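Local coordinates for protein Phosphoglucosamine/phosphogalactosamine mutase (Sulfolobus tokodaii, PDB 2F7L) that interconverts glucosamine 6-phosphate and glucosamine 1-phosphate, and the matching galactosamine phosphates, on the way to UDP-N-acetylglucosamine and UDP-N-acetylgalactosamine, at residues K16-E21 and D51-I56; K55-G60 and V92-S97; S161-E166 and R193-K198; E394-S399 and V445-K450; V401-I404 and K410-G413. All coordinates share one frame; numbering follows the deposited sequence.

Interaction 1. Residues K16-E21 and D51-I56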
# COMPACT_ATOMS: atom_id res chain seq x y z
N LYS A 16 17.72 -3.72 17.14
CA LYS A 16 17.38 -3.28 18.48
C LYS A 16 16.13 -4.01 18.94
O LYS A 16 16.20 -4.87 19.80
CB LYS A 16 17.18 -1.77 18.54
CG LYS A 16 18.47 -1.07 18.86
CD LYS A 16 18.30 -0.02 19.92
CE LYS A 16 17.80 1.26 19.31
NZ LYS A 16 16.53 1.01 18.56
N GLU A 17 15.00 -3.69 18.34
CA GLU A 17 13.77 -4.36 18.68
C GLU A 17 13.71 -5.51 17.70
O GLU A 17 13.50 -6.66 18.09
CB GLU A 17 12.61 -3.38 18.51
CG GLU A 17 12.94 -2.03 19.17
CD GLU A 17 12.08 -0.86 18.68
OE1 GLU A 17 11.50 -0.90 17.56
OE2 GLU A 17 12.01 0.13 19.45
N LEU A 18 13.90 -5.22 16.41
CA LEU A 18 13.89 -6.27 15.40
C LEU A 18 15.34 -6.75 15.40
O LEU A 18 16.19 -6.20 14.71
CB LEU A 18 13.53 -5.71 14.00
CG LEU A 18 13.21 -6.76 12.93
CD1 LEU A 18 11.76 -7.16 13.07
CD2 LEU A 18 13.46 -6.23 11.54
N THR A 19 15.62 -7.76 16.19
CA THR A 19 16.97 -8.28 16.29
C THR A 19 17.13 -9.54 15.44
O THR A 19 16.15 -10.13 14.98
CB THR A 19 17.27 -8.65 17.74
OG1 THR A 19 16.62 -9.89 18.06
CG2 THR A 19 16.74 -7.58 18.66
N PRO A 20 18.36 -9.98 15.23
CA PRO A 20 18.54 -11.18 14.42
C PRO A 20 17.89 -12.36 15.13
O PRO A 20 17.30 -13.22 14.47
CB PRO A 20 20.05 -11.35 14.35
CG PRO A 20 20.57 -10.01 14.64
CD PRO A 20 19.66 -9.45 15.67
N GLU A 21 17.99 -12.39 16.46
CA GLU A 21 17.42 -13.49 17.27
C GLU A 21 15.91 -13.66 17.10
O GLU A 21 15.40 -14.79 17.04
CB GLU A 21 17.71 -13.29 18.75
CG GLU A 21 19.15 -13.09 19.09
CD GLU A 21 19.63 -11.70 18.70
OE1 GLU A 21 18.94 -10.71 19.01
OE2 GLU A 21 20.72 -11.61 18.09
N ASP A 51 20.82 -7.34 4.22
CA ASP A 51 21.55 -8.57 4.07
C ASP A 51 21.51 -9.38 5.34
O ASP A 51 21.22 -10.57 5.32
CB ASP A 51 23.00 -8.30 3.70
CG ASP A 51 23.30 -8.65 2.26
OD1 ASP A 51 22.73 -7.95 1.36
OD2 ASP A 51 24.08 -9.64 2.05
N MET A 52 21.82 -8.73 6.45
CA MET A 52 21.83 -9.45 7.69
C MET A 52 20.55 -10.26 7.83
O MET A 52 20.59 -11.48 7.98
CB MET A 52 22.00 -8.49 8.85
CG MET A 52 22.09 -9.19 10.18
SD MET A 52 21.01 -8.37 11.32
CE MET A 52 22.05 -7.22 12.05
N LEU A 53 19.41 -9.57 7.72
CA LEU A 53 18.11 -10.21 7.86
C LEU A 53 17.78 -11.30 6.85
O LEU A 53 17.12 -12.27 7.20
CB LEU A 53 17.01 -9.16 7.90
CG LEU A 53 17.04 -8.32 9.19
CD1 LEU A 53 15.81 -7.41 9.28
CD2 LEU A 53 17.12 -9.26 10.42
N VAL A 54 18.23 -11.17 5.61
CA VAL A 54 17.94 -12.21 4.64
C VAL A 54 18.74 -13.46 4.99
O VAL A 54 18.26 -14.57 4.82
CB VAL A 54 18.31 -11.76 3.20
CG1 VAL A 54 18.47 -12.99 2.27
CG2 VAL A 54 17.21 -10.82 2.68
N LYS A 55 19.95 -13.28 5.49
CA LYS A 55 20.74 -14.44 5.87
C LYS A 55 20.08 -15.16 7.06
O LYS A 55 20.05 -16.39 7.13
CB LYS A 55 22.16 -14.01 6.21
CG LYS A 55 22.88 -13.28 5.09
CD LYS A 55 23.53 -14.22 4.10
CE LYS A 55 23.15 -13.83 2.66
NZ LYS A 55 23.10 -12.33 2.45
N ILE A 56 19.56 -14.40 8.01
CA ILE A 56 18.93 -14.99 9.18
C ILE A 56 17.68 -15.77 8.78
O ILE A 56 17.48 -16.90 9.23
CB ILE A 56 18.55 -13.90 10.25
CG1 ILE A 56 19.80 -13.12 10.71
CG2 ILE A 56 17.89 -14.57 11.45
CD1 ILE A 56 20.84 -13.95 11.47
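Pro20, Leu18, Met52, Leu53 and Ile56 meet mainly through apolar groups, and no hydrogen bond crosses the contact. Pro20 takes the largest share. Its CG lies 3.7 Å from Met52 SD, with Met52 CE a little farther off. Its CB is 4.0 Å from Ile56 CD1, and Ile56 CG2 lies against the Pro20 backbone carbonyl. The Met52 chain is bent at its second and third torsions, and its thioether passes obliquely by the proline ring. Deeper in, Leu18 CD2 meets Leu53 CD1 at 3.5 Å. Leu18 reaches it because its CG is trans to the backbone N (chi1 -168°).

The polar bonds do not cross the contact. Thr19 is the N-cap of helix 20-34, with OG1 bonded to the backbone N of Leu22. The same OG1 is 2.6 Å from Glu21 OE1 in a hydrogen bond, meeting the carboxylate from above its plane. On helix 50-63, Lys55 NZ forms a salt bridge with Asp51 OD2 at 2.9 Å, one turn apart.

Val23 of helix 20-34 extends the apolar patch against Leu18, Leu53 and Ile56. The start of helix 20-34 and the loop before it pack on helix 50-63, in the alpha/beta/alpha domain I of the phosphohexose mutase fold.

Interaction 2. Residues K55-G60 and V92-S97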
# COMPACT_ATOMS: atom_id res chain seq x y z
N LYS A 55 19.95 -13.28 5.49
CA LYS A 55 20.74 -14.44 5.87
C LYS A 55 20.08 -15.16 7.06
O LYS A 55 20.05 -16.39 7.13
CB LYS A 55 22.16 -14.01 6.21
CG LYS A 55 22.88 -13.28 5.09
CD LYS A 55 23.53 -14.22 4.10
CE LYS A 55 23.15 -13.83 2.66
NZ LYS A 55 23.10 -12.33 2.45
N ILE A 56 19.56 -14.40 8.01
CA ILE A 56 18.93 -14.99 9.18
C ILE A 56 17.68 -15.77 8.78
O ILE A 56 17.48 -16.90 9.23
CB ILE A 56 18.55 -13.90 10.25
CG1 ILE A 56 19.80 -13.12 10.71
CG2 ILE A 56 17.89 -14.57 11.45
CD1 ILE A 56 20.84 -13.95 11.47
N VAL A 57 16.84 -15.17 7.94
CA VAL A 57 15.62 -15.80 7.48
C VAL A 57 15.93 -17.12 6.75
O VAL A 57 15.33 -18.16 7.06
CB VAL A 57 14.80 -14.83 6.53
CG1 VAL A 57 13.73 -15.62 5.73
CG2 VAL A 57 14.12 -13.72 7.36
N GLU A 58 16.86 -17.07 5.80
CA GLU A 58 17.26 -18.24 5.03
C GLU A 58 17.79 -19.34 5.94
O GLU A 58 17.45 -20.53 5.79
CB GLU A 58 18.31 -17.85 3.99
CG GLU A 58 17.70 -16.99 2.92
CD GLU A 58 18.69 -16.44 1.90
OE1 GLU A 58 18.18 -15.79 0.96
OE2 GLU A 58 19.93 -16.63 2.03
N GLY A 59 18.63 -18.94 6.89
CA GLY A 59 19.15 -19.89 7.85
C GLY A 59 17.97 -20.47 8.63
O GLY A 59 17.90 -21.68 8.84
N GLY A 60 17.04 -19.62 9.03
CA GLY A 60 15.88 -20.08 9.77
C GLY A 60 14.97 -21.04 9.02
O GLY A 60 14.52 -22.05 9.57
N VAL A 92 8.59 -14.52 1.88
CA VAL A 92 8.77 -13.60 2.97
C VAL A 92 9.66 -12.45 2.48
O VAL A 92 10.75 -12.67 1.97
CB VAL A 92 9.31 -14.32 4.24
CG1 VAL A 92 9.81 -15.66 3.88
CG2 VAL A 92 10.37 -13.48 4.92
N VAL A 93 9.14 -11.24 2.60
CA VAL A 93 9.82 -10.01 2.19
C VAL A 93 10.36 -9.25 3.45
O VAL A 93 9.63 -9.06 4.44
CB VAL A 93 8.83 -9.06 1.45
CG1 VAL A 93 9.56 -7.88 0.92
CG2 VAL A 93 8.13 -9.78 0.34
N ILE A 94 11.62 -8.83 3.39
CA ILE A 94 12.25 -8.08 4.48
C ILE A 94 11.98 -6.63 4.19
O ILE A 94 12.65 -6.03 3.35
CB ILE A 94 13.80 -8.31 4.53
CG1 ILE A 94 14.13 -9.72 5.01
CG2 ILE A 94 14.45 -7.36 5.53
CD1 ILE A 94 13.37 -10.81 4.30
N THR A 95 11.02 -6.05 4.90
CA THR A 95 10.63 -4.66 4.68
C THR A 95 9.85 -4.03 5.83
O THR A 95 9.21 -4.73 6.62
CB THR A 95 9.75 -4.57 3.40
OG1 THR A 95 9.59 -3.20 3.01
CG2 THR A 95 8.36 -5.19 3.65
N ALA A 96 9.91 -2.70 5.92
CA ALA A 96 9.18 -1.97 6.95
C ALA A 96 8.19 -1.01 6.27
O ALA A 96 7.83 0.03 6.80
CB ALA A 96 10.14 -1.19 7.87
N SER A 97 7.77 -1.40 5.07
CA SER A 97 6.81 -0.63 4.29
C SER A 97 7.18 0.86 4.12
O SER A 97 8.07 1.21 3.34
CB SER A 97 5.41 -0.79 4.92
OG SER A 97 4.36 -0.46 4.02
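Val57, Val92 and Ile94 meet through methyl groups alone. No ring, amide or carboxylate enters the contact, so there is no flat face or edge to cover. Val57 stands on helix 50-63 and points at the strand. Its two branches divide the work. CG1 lies trans to the backbone N (chi1 164°) and meets Val92 CG2 tip to tip at 4.1 Å. CG2 turns to Ile94, 4.3 Å from Ile94 CD1. Val92 and Ile94 are alternate residues of the strand, so both side chains leave it on the face that looks at the helix. All three are buried. With no hydrogen bond between the segments, the contact is purely apolar.

Past Ile94 the chain leaves the strand and enters the loop that probably carries the catalytic serine. Thr95 OG1 accepts from the backbone N of Ser97 at 3.3 Å, with an angle of 145° at the hydrogen, and so forms an ST turn. Thr95 OG1 is also hydrogen-bonded to Asp45, and Ser97 OG to Asp8. Ser97 is probably the phosphoserine intermediate, by analogy with relatives, and its phosphate would then help bind magnesium; here the serine is not phosphorylated.

Helix 50-63 belongs to a beta-alpha-beta crossover from strand 39-44 to the neighbouring parallel strand 67-73. Strand 90-94 lies on the other side of strand 39-44, hydrogen-bonded to it. Val42 of that middle strand touches both Val57 and Ile94, while Val23 and Ser27 of helix 20-34 pack on Val57.

Interaction 3. Residues S161-E166 and R193-K198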
# COMPACT_ATOMS: atom_id res chain seq x y z
N SER A 161 1.80 -6.10 -19.92
CA SER A 161 0.81 -6.88 -20.62
C SER A 161 -0.62 -6.37 -20.45
O SER A 161 -1.55 -6.95 -21.00
CB SER A 161 0.88 -8.32 -20.14
OG SER A 161 0.17 -8.46 -18.93
N HIS A 162 -0.81 -5.29 -19.70
CA HIS A 162 -2.17 -4.78 -19.50
C HIS A 162 -2.46 -3.40 -20.06
O HIS A 162 -3.55 -2.87 -19.82
CB HIS A 162 -2.53 -4.81 -18.02
CG HIS A 162 -2.52 -6.18 -17.43
ND1 HIS A 162 -3.43 -7.16 -17.79
CD2 HIS A 162 -1.72 -6.74 -16.49
CE1 HIS A 162 -3.18 -8.26 -17.09
NE2 HIS A 162 -2.15 -8.03 -16.30
N VAL A 163 -1.52 -2.82 -20.79
CA VAL A 163 -1.72 -1.50 -21.39
C VAL A 163 -1.26 -1.45 -22.85
O VAL A 163 -0.34 -2.15 -23.26
CB VAL A 163 -0.98 -0.39 -20.62
CG1 VAL A 163 -1.41 -0.40 -19.15
CG2 VAL A 163 0.50 -0.58 -20.75
N ASP A 164 -1.92 -0.61 -23.63
CA ASP A 164 -1.57 -0.43 -25.03
C ASP A 164 -0.19 0.19 -25.07
O ASP A 164 -0.08 1.41 -25.09
CB ASP A 164 -2.55 0.54 -25.68
CG ASP A 164 -2.36 0.65 -27.17
OD1 ASP A 164 -1.20 0.57 -27.64
OD2 ASP A 164 -3.39 0.84 -27.86
N ILE A 165 0.85 -0.62 -25.11
CA ILE A 165 2.20 -0.08 -25.13
C ILE A 165 2.50 0.92 -26.25
O ILE A 165 3.17 1.93 -26.04
CB ILE A 165 3.24 -1.17 -25.22
CG1 ILE A 165 3.11 -2.09 -24.02
CG2 ILE A 165 4.64 -0.55 -25.33
CD1 ILE A 165 4.16 -3.18 -24.00
N GLU A 166 2.01 0.63 -27.45
CA GLU A 166 2.26 1.52 -28.57
C GLU A 166 1.54 2.87 -28.41
O GLU A 166 2.16 3.93 -28.56
CB GLU A 166 1.87 0.83 -29.88
CG GLU A 166 2.81 -0.31 -30.26
CD GLU A 166 4.30 0.07 -30.14
OE1 GLU A 166 4.67 1.22 -30.51
OE2 GLU A 166 5.11 -0.77 -29.69
N ARG A 193 10.41 3.14 -19.52
CA ARG A 193 11.21 2.92 -20.72
C ARG A 193 10.46 2.13 -21.79
O ARG A 193 10.62 2.37 -22.99
CB ARG A 193 12.48 2.18 -20.35
CG ARG A 193 13.65 2.52 -21.23
CD ARG A 193 14.90 1.91 -20.67
NE ARG A 193 14.71 0.47 -20.51
CZ ARG A 193 15.68 -0.40 -20.23
NH1 ARG A 193 16.94 0.01 -20.09
NH2 ARG A 193 15.39 -1.68 -20.10
N ALA A 194 9.63 1.18 -21.36
CA ALA A 194 8.88 0.39 -22.32
C ALA A 194 7.80 1.24 -22.96
O ALA A 194 7.49 1.06 -24.13
CB ALA A 194 8.26 -0.84 -21.67
N LEU A 195 7.23 2.16 -22.18
CA LEU A 195 6.19 3.04 -22.72
C LEU A 195 6.84 4.27 -23.36
O LEU A 195 6.22 5.30 -23.55
CB LEU A 195 5.22 3.43 -21.59
CG LEU A 195 4.83 2.16 -20.80
CD1 LEU A 195 3.79 2.47 -19.75
CD2 LEU A 195 4.30 1.12 -21.77
N GLY A 196 8.11 4.12 -23.71
CA GLY A 196 8.84 5.20 -24.33
C GLY A 196 8.70 6.62 -23.76
O GLY A 196 8.25 7.52 -24.48
N CYS A 197 9.11 6.85 -22.52
CA CYS A 197 9.01 8.19 -21.96
C CYS A 197 10.41 8.78 -21.81
O CYS A 197 11.40 8.06 -21.91
CB CYS A 197 8.39 8.17 -20.55
SG CYS A 197 7.00 7.05 -20.26
N LYS A 198 10.49 10.09 -21.60
CA LYS A 198 11.78 10.71 -21.33
C LYS A 198 11.71 10.54 -19.82
O LYS A 198 10.73 10.97 -19.19
CB LYS A 198 11.78 12.19 -21.71
CG LYS A 198 13.15 12.78 -21.90
CD LYS A 198 13.05 14.27 -22.16
CE LYS A 198 14.37 14.82 -22.70
NZ LYS A 198 15.49 14.43 -21.83
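Ile165 and Leu195 are where the two backbones come nearest, with 5.6 Å from CA to CA. Helix 165-171 begins here as helix 188-194 ends. Asp164 is the N-cap of the first, its OD1 bonded to the backbone N of Lys167, and is also the centre of an inverse gamma turn. At the other end, Leu195 is the first residue to leave helical angles. Gly196 follows with a positive phi (44°), which favours glycine, and its N makes a weak bond to Arg193 O at 3.1 Å.

Both segments belong to domain II. Helix 188-194 is the helix of a beta-alpha-beta crossover between the parallel strands 174-178 and 198-201. The turn at Gly196 leads into the second of these, which is an outermost strand of its sheet.

The side chains meet without a hydrogen bond. Ile165 and Leu195 cross at about a right angle. With CG1 anti to the carbonyl carbon (chi1 -60°), Ile165 brings CG2 to 3.9 Å from Leu195 CD2, and also 3.5 Å from the backbone Ala194 O. Leu195 CD2 also meets Val163 CG2, at 4.3 Å. Leu160 of helix 151-160 touches Ile165, Ala194 and Leu195, and Leu350 of helix 342-356 packs on Leu195.

Interaction 4. Residues E394-S399 and V445-K450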
# COMPACT_ATOMS: atom_id res chain seq x y z
N GLU A 394 -25.09 9.52 17.37
CA GLU A 394 -26.43 10.02 17.66
C GLU A 394 -26.55 11.53 17.67
O GLU A 394 -27.49 12.08 18.23
CB GLU A 394 -26.93 9.46 18.99
CG GLU A 394 -26.27 10.06 20.22
CD GLU A 394 -26.72 9.36 21.50
OE1 GLU A 394 -27.96 9.33 21.74
OE2 GLU A 394 -25.86 8.85 22.25
N VAL A 395 -25.59 12.20 17.05
CA VAL A 395 -25.67 13.65 16.96
C VAL A 395 -25.45 14.04 15.51
O VAL A 395 -25.92 15.09 15.07
CB VAL A 395 -24.65 14.39 17.89
CG1 VAL A 395 -23.32 13.70 17.90
CG2 VAL A 395 -24.47 15.82 17.42
N TYR A 396 -24.75 13.19 14.76
CA TYR A 396 -24.51 13.51 13.36
C TYR A 396 -25.31 12.66 12.37
O TYR A 396 -25.53 13.07 11.23
CB TYR A 396 -23.02 13.48 13.03
CG TYR A 396 -22.31 14.73 13.50
CD1 TYR A 396 -21.66 14.77 14.73
CD2 TYR A 396 -22.33 15.89 12.72
CE1 TYR A 396 -21.04 15.94 15.18
CE2 TYR A 396 -21.72 17.06 13.17
CZ TYR A 396 -21.08 17.08 14.39
OH TYR A 396 -20.50 18.25 14.82
N SER A 397 -25.74 11.48 12.82
CA SER A 397 -26.58 10.66 12.00
C SER A 397 -27.84 11.47 11.66
O SER A 397 -28.16 12.44 12.35
CB SER A 397 -26.96 9.36 12.70
OG SER A 397 -28.15 8.83 12.15
N THR A 398 -28.56 11.08 10.62
CA THR A 398 -29.70 11.81 10.20
C THR A 398 -30.15 11.15 8.90
O THR A 398 -29.29 10.84 8.08
CB THR A 398 -29.36 13.29 9.89
OG1 THR A 398 -30.27 13.78 8.91
CG2 THR A 398 -27.94 13.40 9.37
N SER A 399 -31.43 10.95 8.63
CA SER A 399 -31.84 10.40 7.33
C SER A 399 -31.28 11.23 6.16
O SER A 399 -31.36 10.83 5.00
CB SER A 399 -33.37 10.27 7.25
OG SER A 399 -33.88 9.53 8.35
N VAL A 445 -14.44 19.63 12.26
CA VAL A 445 -13.37 19.10 13.07
C VAL A 445 -13.48 19.63 14.49
O VAL A 445 -13.38 18.85 15.45
CB VAL A 445 -12.01 19.48 12.47
CG1 VAL A 445 -10.87 18.98 13.36
CG2 VAL A 445 -11.91 18.89 11.06
N ASN A 446 -13.72 20.93 14.61
CA ASN A 446 -13.84 21.55 15.92
C ASN A 446 -14.91 20.92 16.78
O ASN A 446 -14.66 20.57 17.93
CB ASN A 446 -14.10 23.03 15.77
CG ASN A 446 -12.91 23.75 15.20
OD1 ASN A 446 -11.78 23.51 15.62
ND2 ASN A 446 -13.16 24.65 14.25
N GLU A 447 -16.11 20.78 16.21
CA GLU A 447 -17.22 20.16 16.93
C GLU A 447 -16.80 18.76 17.40
O GLU A 447 -16.86 18.42 18.58
CB GLU A 447 -18.46 20.05 16.03
CG GLU A 447 -19.21 21.35 15.80
CD GLU A 447 -19.34 22.16 17.09
OE1 GLU A 447 -18.40 22.93 17.39
OE2 GLU A 447 -20.37 22.03 17.80
N LEU A 448 -16.35 17.96 16.44
CA LEU A 448 -15.93 16.61 16.73
C LEU A 448 -14.87 16.57 17.84
O LEU A 448 -15.01 15.80 18.80
CB LEU A 448 -15.40 15.95 15.44
CG LEU A 448 -16.44 15.75 14.32
CD1 LEU A 448 -15.73 15.43 13.03
CD2 LEU A 448 -17.41 14.64 14.69
N LYS A 449 -13.85 17.42 17.72
CA LYS A 449 -12.77 17.50 18.71
C LYS A 449 -13.38 17.60 20.11
O LYS A 449 -12.95 16.92 21.04
CB LYS A 449 -11.87 18.71 18.43
CG LYS A 449 -10.51 18.73 19.14
CD LYS A 449 -9.57 19.65 18.36
CE LYS A 449 -8.08 19.49 18.72
NZ LYS A 449 -7.63 20.20 19.98
N LYS A 450 -14.39 18.46 20.25
CA LYS A 450 -15.05 18.64 21.53
C LYS A 450 -15.60 17.33 22.03
O LYS A 450 -15.20 16.87 23.09
CB LYS A 450 -16.21 19.63 21.40
CG LYS A 450 -15.86 21.02 21.88
CD LYS A 450 -15.51 21.96 20.73
CE LYS A 450 -16.76 22.66 20.19
NZ LYS A 450 -17.74 21.70 19.59
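Tyr396, in the last turn of helix 385-396, reaches across to Glu447 and Leu448 of helix 438-452. These are the two helices of the C-terminal domain, and the tyrosine bridges them where their backbones are well apart. Even the nearest CA atoms, those of Tyr396 and Leu448, are 9.7 Å from each other.

The hydroxyl end of the ring meets Glu447, and a ring carbon meets Leu448. Tyr396 OH comes up against the aliphatic part of Glu447, 3.5 Å from Glu447 CG, and Glu447 CB lies at the ring edge close to the ring plane. The two side chains cross at about a right angle. This is a van der Waals contact, for the glutamate head is turned elsewhere. A bend at the second torsion (chi2 -43°) folds it back along its own helix. There Lys450 NZ makes a salt bridge to Glu447 OE1 at 2.6 Å, meeting it from well above the carboxylate plane. With an alanine here in place of Glu447, the Lys450 ammonium would probably lose its mate and the tyrosine hydroxyl part of its cover.

Leu448 supplies the buried side of the contact. Its CD2 lies 3.9 Å from Tyr396 CE1, approaching the ring obliquely. Phe418 of strand 416-422 packs on Leu448 and stacks edge-to-face with Tyr396. Leu444 and Ile451 of helix 438-452 also touch the tyrosine. Such an apolar layer between two helices and one face of an antiparallel sheet is the core of the mutase C-terminal domain.

Interaction 5. Residues V401-I404 and K410-G413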
# COMPACT_ATOMS: atom_id res chain seq x y z
N VAL A 401 -27.90 12.33 5.94
CA VAL A 401 -26.61 11.71 5.66
C VAL A 401 -26.67 10.18 5.82
O VAL A 401 -27.75 9.59 5.93
CB VAL A 401 -25.54 12.28 6.61
CG1 VAL A 401 -25.65 13.79 6.65
CG2 VAL A 401 -25.69 11.70 8.01
N LYS A 402 -25.49 9.54 5.79
CA LYS A 402 -25.39 8.10 5.97
C LYS A 402 -24.16 7.74 6.80
O LYS A 402 -23.09 8.32 6.65
CB LYS A 402 -25.37 7.39 4.62
CG LYS A 402 -24.06 7.34 3.90
CD LYS A 402 -24.31 6.60 2.60
CE LYS A 402 -23.04 6.16 1.91
NZ LYS A 402 -23.41 5.42 0.67
N ALA A 403 -24.32 6.77 7.69
CA ALA A 403 -23.23 6.39 8.55
C ALA A 403 -22.61 5.03 8.26
O ALA A 403 -23.30 4.08 7.87
CB ALA A 403 -23.68 6.46 10.00
N ILE A 404 -21.29 4.97 8.48
CA ILE A 404 -20.54 3.74 8.28
C ILE A 404 -19.68 3.50 9.50
O ILE A 404 -18.73 4.23 9.76
CB ILE A 404 -19.66 3.85 7.03
CG1 ILE A 404 -20.55 4.23 5.84
CG2 ILE A 404 -18.96 2.53 6.77
CD1 ILE A 404 -19.82 4.46 4.55
N LYS A 410 -17.66 6.90 10.20
CA LYS A 410 -17.57 7.76 9.04
C LYS A 410 -18.95 8.26 8.73
O LYS A 410 -19.91 7.49 8.69
CB LYS A 410 -17.06 7.00 7.81
CG LYS A 410 -16.82 7.91 6.62
CD LYS A 410 -16.84 7.14 5.33
CE LYS A 410 -16.50 8.04 4.14
NZ LYS A 410 -15.08 8.50 4.16
N ILE A 411 -19.05 9.57 8.52
CA ILE A 411 -20.32 10.13 8.18
C ILE A 411 -20.23 10.85 6.87
O ILE A 411 -19.32 11.65 6.64
CB ILE A 411 -20.82 11.06 9.27
CG1 ILE A 411 -21.29 10.20 10.43
CG2 ILE A 411 -21.93 11.97 8.73
CD1 ILE A 411 -22.38 10.80 11.20
N ILE A 412 -21.16 10.54 5.98
CA ILE A 412 -21.17 11.17 4.68
C ILE A 412 -22.44 11.97 4.45
O ILE A 412 -23.55 11.45 4.57
CB ILE A 412 -21.05 10.13 3.57
CG1 ILE A 412 -19.82 9.26 3.83
CG2 ILE A 412 -20.97 10.84 2.24
CD1 ILE A 412 -19.80 8.00 3.02
N GLY A 413 -22.23 13.24 4.11
CA GLY A 413 -23.33 14.15 3.84
C GLY A 413 -23.06 14.89 2.54
O GLY A 413 -21.99 14.73 1.94
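Lys402 and Ile412 face each other as a hydrogen-bonded antiparallel pair, as do Ile404 and Lys410. Lys402 N gives to Ile412 O at 3.0 Å. The return bond, Ile412 N to Lys402 O, is nearly straight at 172°. Ile404 N gives to Lys410 O at 2.9 Å, and Lys410 N answers to Ile404 O. Lys410 O also receives a CA-H...O contact from Ala403 CA at 3.5 Å. Between them Ala403 and Ile411 form the non-hydrogen-bonded pair. The backbone of Ile411 turns the other way and bonds to Phe418.

The lysine heads are satisfied outside the hairpin. Lys402 NZ forms a salt bridge with Glu292. Lys410 NZ bonds to Ser287 O and Val285 O and has a cation-pi contact with Trp304.

Ile412 CD1 packs on Ile404 CD1 at 3.9 Å, on the face that carries both lysines. Val401, at the hairpin's open end, holds CG2 between its backbone N and carbonyl carbon (chi1 -47°), which puts it 3.8 Å from Ile411 CG2, with CG1 beside Gly413. A glycine in place of Val401 would probably open a gap beside Ile411 and Gly413. This is a beta hairpin, with 402-404 as an edge strand of the antiparallel C-terminal sheet.

In the fold
Interactions 1 and 2 share helix 50-63, and their centres are about 8 Å apart. Leu53 and Val54 of the first pack on Ile94 of the second, so the apolar layer runs from one to the other. Both lie near the probable catalytic site. Interaction 2 carries Ser97 itself, and the side chain of Ile94 is about 9 Å from that of Asp243, a probable magnesium ligand. Leu18 of interaction 1 is about 12 Å from Ser97, side chain to side chain. Interactions 4 and 5 form a second pair, centres about 10 Å apart, joined where Tyr396 packs on Ile411. Interaction 3 stands alone in domain II, its centre about 33 Å from that of interaction 2.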